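Side-chain contact in amidohydrolase 3 domain-containing protein (Pyrococcus furiosus, PDB 3ICJ), which binds zinc and probably hydrolyses carbon-nitrogen bonds other than peptide bonds, as a metal-dependent member of the amidohydrolase family: residues A[208-212]-A[213-217]. Residues are numbered along the deposited sequence; the frame is centred on the assembly and turned at random.
Sequences KIINE and KILTV
Ile-210 and Ile-214 meet at the C-terminal end of helix 200-214, where the last turn widens into a pi-type turn before the chain leaves for helix 217-233. The widening is written in the backbone. Ile-209 O keeps its alpha-helical bond from Lys-213 N at 2.8 Å and adds an i+5 bond from Ile-214 N at 3.2 Å, the second donor lying in the carbonyl plane and the first tilted 27° from it. One residue on, Leu-215 N makes another i+5 bond, to Ile-210 O at 3.0 Å and nearly straight (N-H...O 175°), while Ile-214 N adds a weak one to the same oxygen.

Four aliphatic side chains make the packed side. Ile-214 CD1 bridges the two isoleucines of the preceding turn, 3.9 Å from Ile-209 CG2 and 4.0 Å from Ile-210 CG1. Ile-210 turns its other branch the opposite way along the helix: CG2, anti to the backbone N (CG1 is at chi1 -74°), meets Leu-215 CD1. Leu-183 of helix 177-183 touches Ile-209, Ile-210 and Ile-214, and Phe-138 of strand 137-142 touches Ile-210 and Leu-215, so this face packs the helix end against that helix and strand.

The other side is loose and solvent-exposed. Lys-213 runs out fully extended, and Lys-208 NZ makes a long salt bridge to Glu-212 OE1. At the helix end, Lys-247 NZ hydrogen-bonds the carbonyl oxygens of Glu-212, still helical, and Leu-215, just beyond. Back on the packed side, Leu-215 CG lies just 3.3 Å from Ile-210 O.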
loop_
_atom_site.group_PDB
_atom_site.type_symbol
_atom_site.label_atom_id
_atom_site.label_comp_id
_atom_site.label_asym_id
_atom_site.label_seq_id
_atom_site.Cartn_x
_atom_site.Cartn_y
_atom_site.Cartn_z
ATOM N N LYS A 208 9.147 -0.162 -16.773
ATOM C CA LYS A 208 8.948 -1.609 -16.885
ATOM C C LYS A 208 10.295 -2.315 -17.072
ATOM O O LYS A 208 10.571 -3.305 -16.386
ATOM C CB LYS A 208 7.986 -1.933 -18.033
ATOM C CG LYS A 208 7.730 -3.424 -18.277
ATOM C CD LYS A 208 7.043 -3.664 -19.622
ATOM C CE LYS A 208 5.571 -3.978 -19.458
ATOM N NZ LYS A 208 5.386 -5.425 -19.155
ATOM N N ILE A 209 11.133 -1.778 -17.972
ATOM C CA ILE A 209 12.455 -2.350 -18.251
ATOM C C ILE A 209 13.382 -2.237 -17.028
ATOM O O ILE A 209 14.086 -3.190 -16.680
ATOM C CB ILE A 209 13.113 -1.741 -19.532
ATOM C CG1 ILE A 209 12.325 -2.146 -20.791
ATOM C CG2 ILE A 209 14.545 -2.224 -19.675
ATOM C CD1 ILE A 209 12.613 -1.277 -22.032
ATOM N N ILE A 210 13.351 -1.085 -16.371
ATOM C CA ILE A 210 14.086 -0.881 -15.122
ATOM C C ILE A 210 13.707 -1.924 -14.054
ATOM O O ILE A 210 14.578 -2.595 -13.484
ATOM C CB ILE A 210 13.900 0.565 -14.600
ATOM C CG1 ILE A 210 14.720 1.527 -15.459
ATOM C CG2 ILE A 210 14.302 0.666 -13.108
ATOM C CD1 ILE A 210 14.301 2.994 -15.367
ATOM N N ASN A 211 12.406 -2.093 -13.836
ATOM C CA ASN A 211 11.891 -3.000 -12.809
ATOM C C ASN A 211 12.101 -4.485 -13.095
ATOM O O ASN A 211 12.354 -5.266 -12.177
ATOM C CB ASN A 211 10.399 -2.752 -12.561
ATOM C CG ASN A 211 10.120 -1.395 -11.934
ATOM O OD1 ASN A 211 10.995 -0.774 -11.323
ATOM N ND2 ASN A 211 8.887 -0.928 -12.084
ATOM N N GLU A 212 11.982 -4.868 -14.360
ATOM C CA GLU A 212 12.046 -6.271 -14.752
ATOM C C GLU A 212 13.428 -6.751 -15.212
ATOM O O GLU A 212 13.815 -7.881 -14.911
ATOM C CB GLU A 212 10.999 -6.571 -15.830
ATOM C CG GLU A 212 9.568 -6.314 -15.377
ATOM C CD GLU A 212 8.539 -6.591 -16.463
ATOM O OE1 GLU A 212 7.340 -6.639 -16.129
ATOM O OE2 GLU A 212 8.918 -6.757 -17.642
ATOM N N LYS A 213 14.153 -5.907 -15.945
ATOM C CA LYS A 213 15.458 -6.286 -16.501
ATOM C C LYS A 213 16.681 -5.785 -15.717
ATOM O O LYS A 213 17.589 -6.560 -15.456
ATOM C CB LYS A 213 15.579 -5.868 -17.975
ATOM C CG LYS A 213 16.841 -6.415 -18.650
ATOM C CD LYS A 213 17.097 -5.849 -20.039
ATOM C CE LYS A 213 18.393 -6.436 -20.603
ATOM N NZ LYS A 213 18.745 -5.866 -21.927
ATOM N N ILE A 214 16.701 -4.504 -15.348
ATOM C CA ILE A 214 17.924 -3.853 -14.827
ATOM C C ILE A 214 18.168 -4.040 -13.320
ATOM O O ILE A 214 19.267 -4.433 -12.909
ATOM C CB ILE A 214 17.950 -2.355 -15.206
ATOM C CG1 ILE A 214 17.909 -2.212 -16.728
ATOM C CG2 ILE A 214 19.182 -1.660 -14.634
ATOM C CD1 ILE A 214 17.309 -0.914 -17.186
ATOM N N LEU A 215 17.156 -3.750 -12.501
ATOM C CA LEU A 215 17.231 -4.010 -11.057
ATOM C C LEU A 215 17.395 -5.505 -10.757
ATOM O O LEU A 215 16.861 -6.345 -11.462
ATOM C CB LEU A 215 16.005 -3.444 -10.340
ATOM C CG LEU A 215 15.837 -1.926 -10.486
ATOM C CD1 LEU A 215 14.518 -1.485 -9.886
ATOM C CD2 LEU A 215 17.002 -1.157 -9.878
ATOM N N THR A 216 18.170 -5.824 -9.729
ATOM C CA THR A 216 18.488 -7.216 -9.398
ATOM C C THR A 216 17.699 -7.643 -8.164
ATOM O O THR A 216 17.041 -6.810 -7.529
ATOM C CB THR A 216 19.999 -7.425 -9.115
ATOM O OG1 THR A 216 20.365 -6.722 -7.917
ATOM C CG2 THR A 216 20.856 -6.960 -10.286
ATOM N N VAL A 217 17.768 -8.935 -7.836
ATOM C CA VAL A 217 17.185 -9.470 -6.595
ATOM C C VAL A 217 17.762 -8.751 -5.360
ATOM O O VAL A 217 17.008 -8.337 -4.494
ATOM C CB VAL A 217 17.353 -11.008 -6.489
ATOM C CG1 VAL A 217 17.019 -11.517 -5.066
ATOM C CG2 VAL A 217 16.486 -11.699 -7.544
#